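Local coordinates for hypothetical protein CG14615-PA (Drosophila melanogaster, PDB 1SQH) that is of unknown function but probably acts as an N-acyltransferase of the GNAT type, perhaps passing an acyl group to glycine, at residues A[186-189]-A[193-196]; A[32-37]-A[269-274]; A[224-229]-A[254-259]; A[47-52]-A[63-68]; A[181-186]-A[220-225]. All coordinates share one frame; numbering follows the deposited sequence.

Contact 1 of 5, residues A[186-189]-A[193-196]; sequences MVHD and NKGE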
# COMPACT_ATOMS: atom_id res chain seq x y z
N MSE A 186 15.86 1.44 12.30
CA MSE A 186 15.20 1.31 13.59
C MSE A 186 13.74 0.92 13.39
O MSE A 186 13.25 -0.02 14.03
CB MSE A 186 15.30 2.63 14.37
CG MSE A 186 16.72 3.20 14.45
SE MSE A 186 18.07 1.95 15.11
CE MSE A 186 18.99 1.57 13.46
N VAL A 187 13.04 1.63 12.51
CA VAL A 187 11.64 1.32 12.23
C VAL A 187 11.50 -0.11 11.71
O VAL A 187 10.54 -0.81 12.02
CB VAL A 187 11.01 2.33 11.21
CG1 VAL A 187 11.97 2.63 10.11
CG2 VAL A 187 9.73 1.77 10.61
N HIS A 188 12.48 -0.55 10.93
CA HIS A 188 12.45 -1.90 10.37
C HIS A 188 12.73 -2.97 11.43
O HIS A 188 12.22 -4.09 11.34
CB HIS A 188 13.48 -2.01 9.23
CG HIS A 188 13.33 -3.25 8.41
ND1 HIS A 188 13.76 -4.49 8.84
CD2 HIS A 188 12.77 -3.46 7.19
CE1 HIS A 188 13.47 -5.40 7.93
NE2 HIS A 188 12.87 -4.80 6.92
N ASP A 189 13.53 -2.62 12.44
CA ASP A 189 13.86 -3.56 13.50
C ASP A 189 12.69 -3.89 14.41
O ASP A 189 12.68 -4.94 15.05
CB ASP A 189 14.99 -3.03 14.38
CG ASP A 189 15.34 -3.98 15.51
OD1 ASP A 189 15.72 -5.14 15.22
OD2 ASP A 189 15.23 -3.59 16.70
N ASN A 193 7.15 -9.58 11.79
CA ASN A 193 7.13 -10.50 10.66
C ASN A 193 7.61 -9.79 9.40
O ASN A 193 6.95 -9.82 8.36
CB ASN A 193 5.72 -11.06 10.46
CG ASN A 193 5.18 -11.75 11.71
OD1 ASN A 193 5.68 -12.79 12.14
ND2 ASN A 193 4.15 -11.15 12.31
N LYS A 194 8.77 -9.16 9.52
CA LYS A 194 9.41 -8.41 8.45
C LYS A 194 9.91 -9.32 7.32
O LYS A 194 11.02 -9.84 7.38
CB LYS A 194 10.59 -7.63 9.04
CG LYS A 194 11.44 -8.49 9.96
CD LYS A 194 12.13 -7.67 11.04
CE LYS A 194 12.64 -8.57 12.17
NZ LYS A 194 13.18 -7.79 13.32
N GLY A 195 9.06 -9.52 6.31
CA GLY A 195 9.43 -10.36 5.18
C GLY A 195 8.72 -9.88 3.92
O GLY A 195 8.88 -10.46 2.85
N GLU A 196 7.94 -8.82 4.06
CA GLU A 196 7.19 -8.25 2.94
C GLU A 196 7.78 -6.91 2.52
O GLU A 196 7.66 -6.50 1.37
CB GLU A 196 5.72 -8.07 3.33
CG GLU A 196 4.94 -9.36 3.51
CD GLU A 196 3.53 -9.13 4.03
OE1 GLU A 196 3.04 -7.98 3.91
OE2 GLU A 196 2.90 -10.08 4.54

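Contact 2 of 5, residues A[32-37]-A[269-274]; sequences RNFHYL and TAWIVA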
# COMPACT_ATOMS: atom_id res chain seq x y z
N ARG A 32 -12.34 7.83 -3.74
CA ARG A 32 -12.12 7.05 -2.51
C ARG A 32 -11.76 5.59 -2.76
O ARG A 32 -11.44 4.85 -1.83
CB ARG A 32 -13.36 7.06 -1.62
CG ARG A 32 -13.69 8.37 -0.95
CD ARG A 32 -15.09 8.27 -0.39
NE ARG A 32 -15.38 9.24 0.65
CZ ARG A 32 -15.72 8.91 1.89
NH1 ARG A 32 -15.82 7.63 2.24
NH2 ARG A 32 -15.99 9.86 2.77
N ASN A 33 -11.82 5.19 -4.02
CA ASN A 33 -11.53 3.82 -4.41
C ASN A 33 -10.04 3.46 -4.27
O ASN A 33 -9.17 4.18 -4.74
CB ASN A 33 -12.02 3.62 -5.84
CG ASN A 33 -11.71 2.25 -6.36
OD1 ASN A 33 -10.63 2.02 -6.92
ND2 ASN A 33 -12.65 1.32 -6.17
N PHE A 34 -9.76 2.33 -3.63
CA PHE A 34 -8.38 1.91 -3.40
C PHE A 34 -7.55 1.55 -4.62
O PHE A 34 -6.32 1.67 -4.59
CB PHE A 34 -8.36 0.76 -2.40
CG PHE A 34 -8.52 1.21 -0.97
CD1 PHE A 34 -7.40 1.48 -0.19
CD2 PHE A 34 -9.78 1.41 -0.43
CE1 PHE A 34 -7.53 1.94 1.13
CE2 PHE A 34 -9.93 1.86 0.88
CZ PHE A 34 -8.81 2.13 1.66
N HIS A 35 -8.19 1.10 -5.70
CA HIS A 35 -7.43 0.78 -6.89
C HIS A 35 -7.06 2.09 -7.55
O HIS A 35 -5.97 2.23 -8.11
CB HIS A 35 -8.24 -0.13 -7.82
CG HIS A 35 -8.31 -1.53 -7.31
ND1 HIS A 35 -7.24 -2.41 -7.41
CD2 HIS A 35 -9.25 -2.16 -6.57
CE1 HIS A 35 -7.53 -3.51 -6.75
NE2 HIS A 35 -8.74 -3.39 -6.23
N TYR A 36 -7.96 3.07 -7.44
CA TYR A 36 -7.65 4.38 -7.99
C TYR A 36 -6.46 4.94 -7.20
O TYR A 36 -5.52 5.50 -7.78
CB TYR A 36 -8.84 5.33 -7.84
CG TYR A 36 -8.43 6.78 -7.89
CD1 TYR A 36 -8.10 7.39 -9.10
CD2 TYR A 36 -8.31 7.54 -6.72
CE1 TYR A 36 -7.67 8.71 -9.15
CE2 TYR A 36 -7.88 8.86 -6.76
CZ TYR A 36 -7.56 9.44 -7.98
OH TYR A 36 -7.15 10.76 -8.04
N LEU A 37 -6.50 4.78 -5.87
CA LEU A 37 -5.44 5.30 -5.01
C LEU A 37 -4.10 4.67 -5.35
O LEU A 37 -3.07 5.35 -5.40
CB LEU A 37 -5.80 5.09 -3.54
CG LEU A 37 -6.94 6.05 -3.14
CD1 LEU A 37 -7.45 5.78 -1.73
CD2 LEU A 37 -6.40 7.48 -3.26
N THR A 269 -6.28 7.37 3.60
CA THR A 269 -6.74 6.02 3.92
C THR A 269 -5.67 5.31 4.71
O THR A 269 -4.58 5.84 4.89
CB THR A 269 -7.01 5.17 2.65
OG1 THR A 269 -5.78 4.97 1.95
CG2 THR A 269 -8.02 5.85 1.73
N ALA A 270 -5.99 4.11 5.17
CA ALA A 270 -5.03 3.30 5.92
C ALA A 270 -5.48 1.85 5.88
O ALA A 270 -6.67 1.55 5.98
CB ALA A 270 -4.93 3.78 7.36
N TRP A 271 -4.50 0.96 5.72
CA TRP A 271 -4.76 -0.47 5.70
C TRP A 271 -4.31 -1.03 7.05
O TRP A 271 -3.14 -0.93 7.41
CB TRP A 271 -3.95 -1.13 4.59
CG TRP A 271 -4.60 -1.06 3.24
CD1 TRP A 271 -4.10 -0.45 2.12
CD2 TRP A 271 -5.82 -1.69 2.85
NE1 TRP A 271 -4.94 -0.66 1.05
CE2 TRP A 271 -6.00 -1.43 1.47
CE3 TRP A 271 -6.77 -2.46 3.52
CZ2 TRP A 271 -7.11 -1.91 0.75
CZ3 TRP A 271 -7.87 -2.94 2.82
CH2 TRP A 271 -8.03 -2.66 1.44
N ILE A 272 -5.24 -1.61 7.80
CA ILE A 272 -4.88 -2.18 9.10
C ILE A 272 -5.43 -3.59 9.24
O ILE A 272 -6.48 -3.92 8.68
CB ILE A 272 -5.43 -1.33 10.29
CG1 ILE A 272 -6.95 -1.38 10.31
CG2 ILE A 272 -4.93 0.10 10.20
CD1 ILE A 272 -7.58 -0.82 11.60
N VAL A 273 -4.70 -4.42 9.98
CA VAL A 273 -5.10 -5.80 10.23
C VAL A 273 -6.41 -5.73 11.00
O VAL A 273 -6.56 -4.92 11.91
CB VAL A 273 -4.04 -6.54 11.05
CG1 VAL A 273 -4.56 -7.90 11.47
CG2 VAL A 273 -2.79 -6.71 10.21
N ALA A 274 -7.36 -6.59 10.64
CA ALA A 274 -8.68 -6.59 11.27
C ALA A 274 -8.67 -6.71 12.79
O ALA A 274 -9.60 -6.27 13.46
CB ALA A 274 -9.56 -7.69 10.66

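Contact 3 of 5, residues A[224-229]-A[254-259]; sequences AWIFQN and AAMSRE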
# COMPACT_ATOMS: atom_id res chain seq x y z
N ALA A 224 8.71 6.79 18.13
CA ALA A 224 7.44 6.52 17.46
C ALA A 224 7.50 7.12 16.05
O ALA A 224 8.17 8.13 15.83
CB ALA A 224 6.28 7.14 18.24
N TRP A 225 6.81 6.51 15.10
CA TRP A 225 6.85 7.00 13.72
C TRP A 225 5.63 6.60 12.89
O TRP A 225 4.87 5.71 13.26
CB TRP A 225 8.13 6.48 13.05
CG TRP A 225 8.29 5.00 13.20
CD1 TRP A 225 7.69 4.03 12.45
CD2 TRP A 225 9.00 4.32 14.25
NE1 TRP A 225 7.97 2.79 12.97
CE2 TRP A 225 8.77 2.94 14.07
CE3 TRP A 225 9.79 4.75 15.31
CZ2 TRP A 225 9.31 1.98 14.93
CZ3 TRP A 225 10.33 3.79 16.17
CH2 TRP A 225 10.09 2.42 15.97
N ILE A 226 5.45 7.28 11.76
CA ILE A 226 4.34 7.03 10.87
C ILE A 226 4.83 7.37 9.45
O ILE A 226 5.60 8.30 9.26
CB ILE A 226 3.11 7.89 11.28
CG1 ILE A 226 1.81 7.29 10.72
CG2 ILE A 226 3.28 9.32 10.80
CD1 ILE A 226 1.56 7.62 9.29
N PHE A 227 4.39 6.58 8.47
CA PHE A 227 4.81 6.79 7.08
C PHE A 227 3.64 7.08 6.17
O PHE A 227 2.48 6.87 6.54
CB PHE A 227 5.44 5.52 6.50
CG PHE A 227 6.85 5.28 6.90
CD1 PHE A 227 7.15 4.70 8.13
CD2 PHE A 227 7.88 5.58 6.01
CE1 PHE A 227 8.48 4.41 8.47
CE2 PHE A 227 9.21 5.30 6.34
CZ PHE A 227 9.51 4.71 7.56
N GLN A 228 3.95 7.56 4.96
CA GLN A 228 2.92 7.75 3.95
C GLN A 228 3.07 6.38 3.28
O GLN A 228 4.19 5.89 3.18
CB GLN A 228 3.28 8.84 2.95
CG GLN A 228 2.17 9.07 1.91
CD GLN A 228 2.37 10.31 1.08
OE1 GLN A 228 1.42 10.85 0.50
NE2 GLN A 228 3.61 10.78 1.00
N ASN A 229 1.99 5.76 2.82
CA ASN A 229 2.13 4.43 2.22
C ASN A 229 1.99 4.35 0.71
O ASN A 229 1.98 5.37 0.02
CB ASN A 229 1.14 3.46 2.90
CG ASN A 229 -0.30 3.73 2.52
OD1 ASN A 229 -0.61 4.66 1.78
ND2 ASN A 229 -1.19 2.89 3.02
N ALA A 254 -3.00 11.89 13.23
CA ALA A 254 -3.67 13.15 12.93
C ALA A 254 -2.75 14.04 12.10
O ALA A 254 -3.14 14.56 11.05
CB ALA A 254 -4.09 13.85 14.22
N ALA A 255 -1.50 14.19 12.57
CA ALA A 255 -0.53 15.04 11.89
C ALA A 255 -0.28 14.59 10.45
O ALA A 255 -0.35 15.39 9.51
CB ALA A 255 0.77 15.07 12.67
N MSE A 256 0.03 13.30 10.27
CA MSE A 256 0.27 12.81 8.92
C MSE A 256 -0.96 13.03 8.00
O MSE A 256 -0.81 13.41 6.84
CB MSE A 256 0.63 11.32 8.95
CG MSE A 256 1.07 10.79 7.61
SE MSE A 256 2.88 11.36 7.17
CE MSE A 256 2.44 13.00 6.27
N SER A 257 -2.17 12.79 8.52
CA SER A 257 -3.39 12.98 7.73
C SER A 257 -3.48 14.42 7.23
O SER A 257 -3.73 14.67 6.04
CB SER A 257 -4.63 12.64 8.56
OG SER A 257 -4.68 11.26 8.89
N ARG A 258 -3.26 15.36 8.14
CA ARG A 258 -3.28 16.78 7.80
C ARG A 258 -2.18 17.11 6.79
O ARG A 258 -2.45 17.71 5.76
CB ARG A 258 -3.06 17.64 9.04
CG ARG A 258 -4.30 17.96 9.82
CD ARG A 258 -4.80 19.35 9.49
NE ARG A 258 -3.76 20.37 9.63
CZ ARG A 258 -3.99 21.60 10.07
NH1 ARG A 258 -5.22 21.97 10.42
NH2 ARG A 258 -3.00 22.48 10.12
N GLU A 259 -0.95 16.72 7.10
CA GLU A 259 0.18 17.02 6.22
C GLU A 259 -0.03 16.52 4.80
O GLU A 259 0.22 17.24 3.84
CB GLU A 259 1.50 16.46 6.77
CG GLU A 259 2.71 16.79 5.87
CD GLU A 259 4.06 16.37 6.45
OE1 GLU A 259 5.04 16.29 5.68
OE2 GLU A 259 4.17 16.14 7.68

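Contact 4 of 5, residues A[47-52]-A[63-68]; sequences RQLSEA and SLRKQF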
# COMPACT_ATOMS: atom_id res chain seq x y z
N ARG A 47 6.37 9.92 -11.68
CA ARG A 47 6.71 11.30 -12.01
C ARG A 47 7.95 11.77 -11.23
O ARG A 47 8.91 12.27 -11.81
CB ARG A 47 5.53 12.21 -11.69
CG ARG A 47 5.66 13.63 -12.20
CD ARG A 47 5.27 13.70 -13.67
NE ARG A 47 5.14 15.08 -14.12
CZ ARG A 47 4.81 15.44 -15.36
NH1 ARG A 47 4.72 16.72 -15.68
NH2 ARG A 47 4.56 14.50 -16.27
N GLN A 48 7.91 11.59 -9.91
CA GLN A 48 9.02 12.01 -9.04
C GLN A 48 10.34 11.32 -9.39
O GLN A 48 11.34 11.97 -9.66
CB GLN A 48 8.68 11.72 -7.58
CG GLN A 48 7.37 12.29 -7.08
CD GLN A 48 7.04 11.81 -5.67
OE1 GLN A 48 7.81 12.03 -4.74
NE2 GLN A 48 5.91 11.13 -5.52
N LEU A 49 10.33 9.99 -9.35
CA LEU A 49 11.52 9.20 -9.66
C LEU A 49 12.09 9.57 -11.02
O LEU A 49 13.30 9.45 -11.24
CB LEU A 49 11.18 7.71 -9.64
CG LEU A 49 10.72 7.14 -8.29
CD1 LEU A 49 10.38 5.67 -8.43
CD2 LEU A 49 11.81 7.35 -7.26
N SER A 50 11.22 10.02 -11.91
CA SER A 50 11.62 10.44 -13.25
C SER A 50 12.44 11.73 -13.14
O SER A 50 13.60 11.78 -13.57
CB SER A 50 10.39 10.67 -14.12
OG SER A 50 10.76 11.15 -15.40
N GLU A 51 11.83 12.76 -12.55
CA GLU A 51 12.50 14.04 -12.38
C GLU A 51 13.78 13.89 -11.57
O GLU A 51 14.69 14.71 -11.68
CB GLU A 51 11.57 15.03 -11.68
CG GLU A 51 10.28 15.28 -12.43
CD GLU A 51 9.45 16.39 -11.81
OE1 GLU A 51 9.27 16.38 -10.57
OE2 GLU A 51 8.98 17.28 -12.56
N ALA A 52 13.85 12.84 -10.76
CA ALA A 52 15.02 12.57 -9.93
C ALA A 52 16.04 11.78 -10.75
O ALA A 52 16.98 11.20 -10.21
CB ALA A 52 14.62 11.78 -8.69
N SER A 63 11.35 -0.97 -5.40
CA SER A 63 10.20 -1.13 -4.52
C SER A 63 9.19 0.00 -4.75
O SER A 63 8.03 -0.10 -4.36
CB SER A 63 10.66 -1.12 -3.05
OG SER A 63 11.16 0.15 -2.69
N LEU A 64 9.64 1.06 -5.42
CA LEU A 64 8.79 2.21 -5.74
C LEU A 64 8.25 2.14 -7.18
O LEU A 64 7.73 3.12 -7.71
CB LEU A 64 9.58 3.51 -5.55
CG LEU A 64 9.49 4.19 -4.18
CD1 LEU A 64 9.64 3.18 -3.07
CD2 LEU A 64 10.55 5.28 -4.07
N ARG A 65 8.37 0.97 -7.81
CA ARG A 65 7.90 0.78 -9.18
C ARG A 65 6.86 -0.33 -9.27
O ARG A 65 6.75 -1.18 -8.39
CB ARG A 65 9.08 0.41 -10.10
CG ARG A 65 10.37 1.21 -9.89
CD ARG A 65 10.09 2.69 -9.74
NE ARG A 65 10.42 3.50 -10.91
CZ ARG A 65 11.62 4.00 -11.16
NH1 ARG A 65 12.63 3.77 -10.34
NH2 ARG A 65 11.80 4.76 -12.23
N LYS A 66 6.09 -0.31 -10.35
CA LYS A 66 5.08 -1.33 -10.59
C LYS A 66 4.91 -1.48 -12.10
O LYS A 66 5.03 -0.52 -12.85
CB LYS A 66 3.72 -0.95 -9.98
CG LYS A 66 3.61 -1.10 -8.46
CD LYS A 66 2.14 -1.02 -8.02
CE LYS A 66 1.99 -1.07 -6.51
NZ LYS A 66 2.66 0.10 -5.87
N GLN A 67 4.63 -2.70 -12.55
CA GLN A 67 4.42 -2.94 -13.97
C GLN A 67 2.98 -3.42 -14.14
O GLN A 67 2.60 -4.49 -13.66
CB GLN A 67 5.41 -3.98 -14.48
CG GLN A 67 6.85 -3.51 -14.39
CD GLN A 67 7.82 -4.64 -14.11
OE1 GLN A 67 7.89 -5.16 -12.99
NE2 GLN A 67 8.58 -5.03 -15.14
N PHE A 68 2.18 -2.60 -14.80
CA PHE A 68 0.77 -2.92 -15.01
C PHE A 68 0.57 -3.72 -16.28
O PHE A 68 1.27 -3.52 -17.27
CB PHE A 68 -0.02 -1.62 -15.05
CG PHE A 68 -0.02 -0.86 -13.74
CD1 PHE A 68 -0.90 -1.20 -12.72
CD2 PHE A 68 0.90 0.17 -13.52
CE1 PHE A 68 -0.88 -0.54 -11.49
CE2 PHE A 68 0.93 0.84 -12.30
CZ PHE A 68 0.04 0.49 -11.28

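Contact 5 of 5, residues A[181-186]-A[220-225]; sequences AEDAAM and GELIAW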
# COMPACT_ATOMS: atom_id res chain seq x y z
N ALA A 181 17.10 8.92 6.48
CA ALA A 181 17.63 7.62 6.12
C ALA A 181 18.06 6.75 7.30
O ALA A 181 17.72 5.57 7.36
CB ALA A 181 18.79 7.78 5.14
N GLU A 182 18.83 7.33 8.22
CA GLU A 182 19.32 6.60 9.39
C GLU A 182 18.19 5.99 10.22
O GLU A 182 18.39 5.00 10.92
CB GLU A 182 20.14 7.54 10.27
CG GLU A 182 19.36 8.75 10.77
CD GLU A 182 20.23 9.73 11.54
OE1 GLU A 182 20.76 9.35 12.61
OE2 GLU A 182 20.37 10.89 11.08
N ASP A 183 17.01 6.59 10.14
CA ASP A 183 15.85 6.13 10.90
C ASP A 183 15.28 4.82 10.40
O ASP A 183 14.75 4.02 11.17
CB ASP A 183 14.76 7.20 10.87
CG ASP A 183 15.18 8.48 11.58
OD1 ASP A 183 14.69 9.56 11.20
OD2 ASP A 183 15.98 8.39 12.54
N ALA A 184 15.40 4.58 9.09
CA ALA A 184 14.86 3.37 8.47
C ALA A 184 15.16 2.05 9.17
O ALA A 184 14.27 1.21 9.34
CB ALA A 184 15.33 3.29 7.01
N ALA A 185 16.41 1.85 9.56
CA ALA A 185 16.81 0.60 10.21
C ALA A 185 16.11 0.36 11.55
O ALA A 185 15.77 -0.78 11.90
CB ALA A 185 18.34 0.57 10.38
N MSE A 186 15.86 1.44 12.30
CA MSE A 186 15.20 1.31 13.59
C MSE A 186 13.74 0.92 13.39
O MSE A 186 13.25 -0.02 14.03
CB MSE A 186 15.30 2.63 14.37
CG MSE A 186 16.72 3.20 14.45
SE MSE A 186 18.07 1.95 15.11
CE MSE A 186 18.99 1.57 13.46
N GLY A 220 17.24 12.23 22.01
CA GLY A 220 16.96 12.37 20.59
C GLY A 220 16.57 11.04 19.97
O GLY A 220 16.41 10.93 18.75
N GLU A 221 16.41 10.03 20.82
CA GLU A 221 16.04 8.68 20.41
C GLU A 221 14.67 8.58 19.76
O GLU A 221 13.65 8.94 20.36
CB GLU A 221 16.08 7.77 21.64
CG GLU A 221 15.45 6.40 21.44
CD GLU A 221 15.31 5.64 22.74
OE1 GLU A 221 15.12 6.29 23.79
OE2 GLU A 221 15.38 4.40 22.72
N LEU A 222 14.63 8.07 18.52
CA LEU A 222 13.36 7.89 17.79
C LEU A 222 12.49 6.94 18.61
O LEU A 222 12.90 5.82 18.89
CB LEU A 222 13.64 7.30 16.41
CG LEU A 222 12.44 7.01 15.51
CD1 LEU A 222 11.73 8.30 15.13
CD2 LEU A 222 12.92 6.26 14.28
N ILE A 223 11.29 7.37 18.96
CA ILE A 223 10.45 6.53 19.80
C ILE A 223 9.10 6.13 19.22
O ILE A 223 8.42 5.24 19.74
CB ILE A 223 10.25 7.22 21.19
CG1 ILE A 223 10.20 6.16 22.29
CG2 ILE A 223 8.99 8.10 21.18
CD1 ILE A 223 11.53 5.48 22.53
N ALA A 224 8.71 6.79 18.13
CA ALA A 224 7.44 6.52 17.46
C ALA A 224 7.50 7.12 16.05
O ALA A 224 8.17 8.13 15.83
CB ALA A 224 6.28 7.14 18.24
N TRP A 225 6.81 6.51 15.10
CA TRP A 225 6.85 7.00 13.72
C TRP A 225 5.63 6.60 12.89
O TRP A 225 4.87 5.71 13.26
CB TRP A 225 8.13 6.48 13.05
CG TRP A 225 8.29 5.00 13.20
CD1 TRP A 225 7.69 4.03 12.45
CD2 TRP A 225 9.00 4.32 14.25
NE1 TRP A 225 7.97 2.79 12.97
CE2 TRP A 225 8.77 2.94 14.07
CE3 TRP A 225 9.79 4.75 15.31
CZ2 TRP A 225 9.31 1.98 14.93
CZ3 TRP A 225 10.33 3.79 16.17
CH2 TRP A 225 10.09 2.42 15.97

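Contact 1 of 5, residues A[186-189]-A[193-196]
A helix-to-helix connection at the protein surface holds this contact: residues 186-189 belong to helix 184-189, and residues 193-196 lie in the loop that leads on to helix 199-208. On the loop side the contact is made by Lys194 alone, whose side chain reaches back to His188 and Asp189 of the preceding helix. CB of Lys194 lies 3.8 Å from CE1 of His188, approaching the imidazole obliquely. Further out, CD of Lys194 passes 3.6 Å from the carbonyl O of His188. With CG set between the backbone N and the carbonyl carbon (chi1 46°) and the chain extended beyond it, the amine is carried past the histidine to Asp189. There NZ of Lys194 makes one weak hydrogen bond, at 3.4 Å, to Asp189 O. The carboxylate lies alongside, the aspartate and lysine side chains pointing the same way, but OD1 of Asp189 and NZ of Lys194 are 4.1 Å apart, beyond salt-bridge range. The imidazole is fixed from elsewhere: its NE2 is hydrogen-bonded to Gly197 O, and the ring meets that of Trp191 with planes at about 30°. His188 also rests on Leu202 of helix 199-208. The chemistry is thus divided along one side chain, with methylenes against a held imidazole at the base and an amine near a backbone carbonyl and a carboxylate at the tip. The long bond and the exposure of Asp189 and Lys194 imply a mild electrostatic attraction, probably screened by solvent, and no rigid lock.

Contact 2 of 5, residues A[32-37]-A[269-274]
Phe34 and Trp271 run alongside one another head to tail, their rings neither stacked nor edge-to-face: phenyl and six-membered indole planes tilt by 45°, centroids 4.6 Å apart. Each lays one atom over a face of the other, off-centre toward its rim: CZ2 of Trp271 is 3.5 Å from CD1 of Phe34, and CE1 of Phe34 overlies the indole. CG of Phe34, anti to its carbonyl carbon (chi1 -79°), turns the ring toward the strand. The Thr269 and Phe34 side chains point at each other, OG1 of Thr269 standing obliquely 3.6 Å from CE1 of Phe34. The threonine methyl is shared: besides bordering Phe34 CZ it meets Leu37 tip to tip, CG2 of Thr269 lying 3.5 Å from Leu37 CD1. Asn33 at the N-cap fixes that turn of helix, its OD1 accepting from Tyr36 N on an in-plane lone pair and, weakly, from His35 N. The contact joins the start of helix 34-51 to strand 268-273, last of the mixed sheet as counted, where Thr269 also bonds by its backbone to Leu234 of the four-stranded sheet. No hydrogen bond crosses between the segments, and the contact probably rests on van der Waals packing and burial of apolar surface.

Contact 3 of 5, residues A[224-229]-A[254-259]
Ile226 and Met256 (a selenomethionine) both send their first branch opposite the backbone N: CG1 of the isoleucine at chi1 -159° and CG of Met256 at -172°. These torsions bring the two side chains together in the layer between strand 222-228 and helix 248-263, the helix-on-sheet packing of a GNAT-type acyltransferase fold. In that fold the helix after the fourth strand lies against an antiparallel sheet, and helix 248-263, following strand 234-239, is consistent with it. CG2 and CD1, on separate branches of Ile226, both meet neighbouring carbons of the helix residue. CD1 of Ile226 lies 3.6 Å from CG of Met256, and CG2 of Ile226 comes within 3.8 Å of Met256 CB. Leu252, one helical turn earlier, and Leu212 and Leu234 of the adjoining strands also touch Ile226, while Leu234 and Lys210 touch Met256. Replacing Ile226 by an alanine, which keeps only CB, is likely to leave a gap beside CB and CG of Met256 and let its flexible chain turn. The neighbours of Ile226 on the strand, Trp225 and Phe227, pack instead on Val187 of helix 184-189, which places helices on both faces of this sheet. Beyond CG, Met256 bends with chi2 at 75°, and its SE stands 4.2 Å from Ile226 CG2.

Contact 4 of 5, residues A[47-52]-A[63-68]
Across the two segments the nearest CA atoms are those of Leu49 and Leu64, 8.5 Å apart, where the last turn of helix 34-51 passes the irregular chain that runs into strand 67-71. Leu49 does the reaching, one methyl serving both partners. CD1 of Leu49 lies 3.3 Å from both CD and NE of Arg65, closer than usual for a methyl, and the exact spacing is doubtful. The methyl sits over one face of the guanidinium, displaced toward the rim. Leucine and arginine come from opposite directions. The arginine can offer that face because its chain folds back, bent at chi2 (-44°) and at chi3 (-105°). CD1 of Leu49 is also 3.7 Å from Leu64 CB, while CD2 of Leu49 stands 4.0 Å from CD2 of Leu64, the two leucines crossing at about a right angle. NH1 of Arg65 is buried here without a polar partner in the model, probably at some desolvation cost. An alanine in place of Arg65 would probably strip CD1 of Leu49 of the flat lid it lies against and open a gap beside the helix end. Gln42, earlier on the same helix, holds the chain at 64-66, its NE2 bonded to Leu64 O and its OE1 to Lys66 NZ, and Phe208 of helix 199-208 packs on both leucines. The whole is a helix-loop-strand connection whose loop folds back on the end of its helix, consistent with the passage from second helix to second strand in GNAT-type folds.

Contact 5 of 5, residues A[181-186]-A[220-225]
Leu222 offers a single methyl, CD2, to two residues one turn apart on the opposing chain. CB of Asp183 lies 4.0 Å from Leu222 CD2, and OD2 of the aspartate is 4.1 Å from that methyl. Met186, a selenomethionine, adds its CB at 4.3 Å from Leu222 CD2; its CG lies anti to the carbonyl carbon (chi1 -50°) and the chain bends again at chi2 (-53°), leading SE away from Leu222. Further along the strand, CH2 of Trp225 lies 4.4 Å from the backbone O of Met186, meeting it obliquely. These are loose van der Waals distances, and no hydrogen bond links the segments. They join the start of helix 184-189 to strand 222-228 of the four-stranded antiparallel sheet, whose other face carries helix 248-263, a layering consistent with a GNAT-type fold. Between Leu222 and Trp225 the strand is not regular: Ile223 and Ala224 both stand opposite Ile214, a classic beta bulge. The extra residue alters the alternation, so that Leu222 and Trp225, three positions apart, both direct their CB toward the helix. On the helix side, Asp183 is positioned by its carboxylate, with OD1 in a salt bridge to Arg177 NH1 and accepting a hydrogen bond from Arg180 N. Behind the helix, Ala184 touches Leu199 and Gln203 of helix 199-208.

Contacts 2, 3 and 4 are buried, contact 5 is partly so, and contact 1 lies on the surface; the chemistry follows, from packed rings and methyls inside to a weak lysine-carbonyl bond outside. Contacts 1 and 5 both use helix 184-189; contact 5 lies on one face of strand 222-228 and contact 3 on the other. Val187 of the same helix packs on Trp225 and Phe227. Contacts 2 and 4 grip the two ends of helix 34-51, centres about 20 Å apart, one against strand 268-273 and the other against the chain entering strand 67-71, both of the mixed sheet. Charged groups meet hydrocarbon in contacts 4 and 5, whereas contact 3 is essentially apolar.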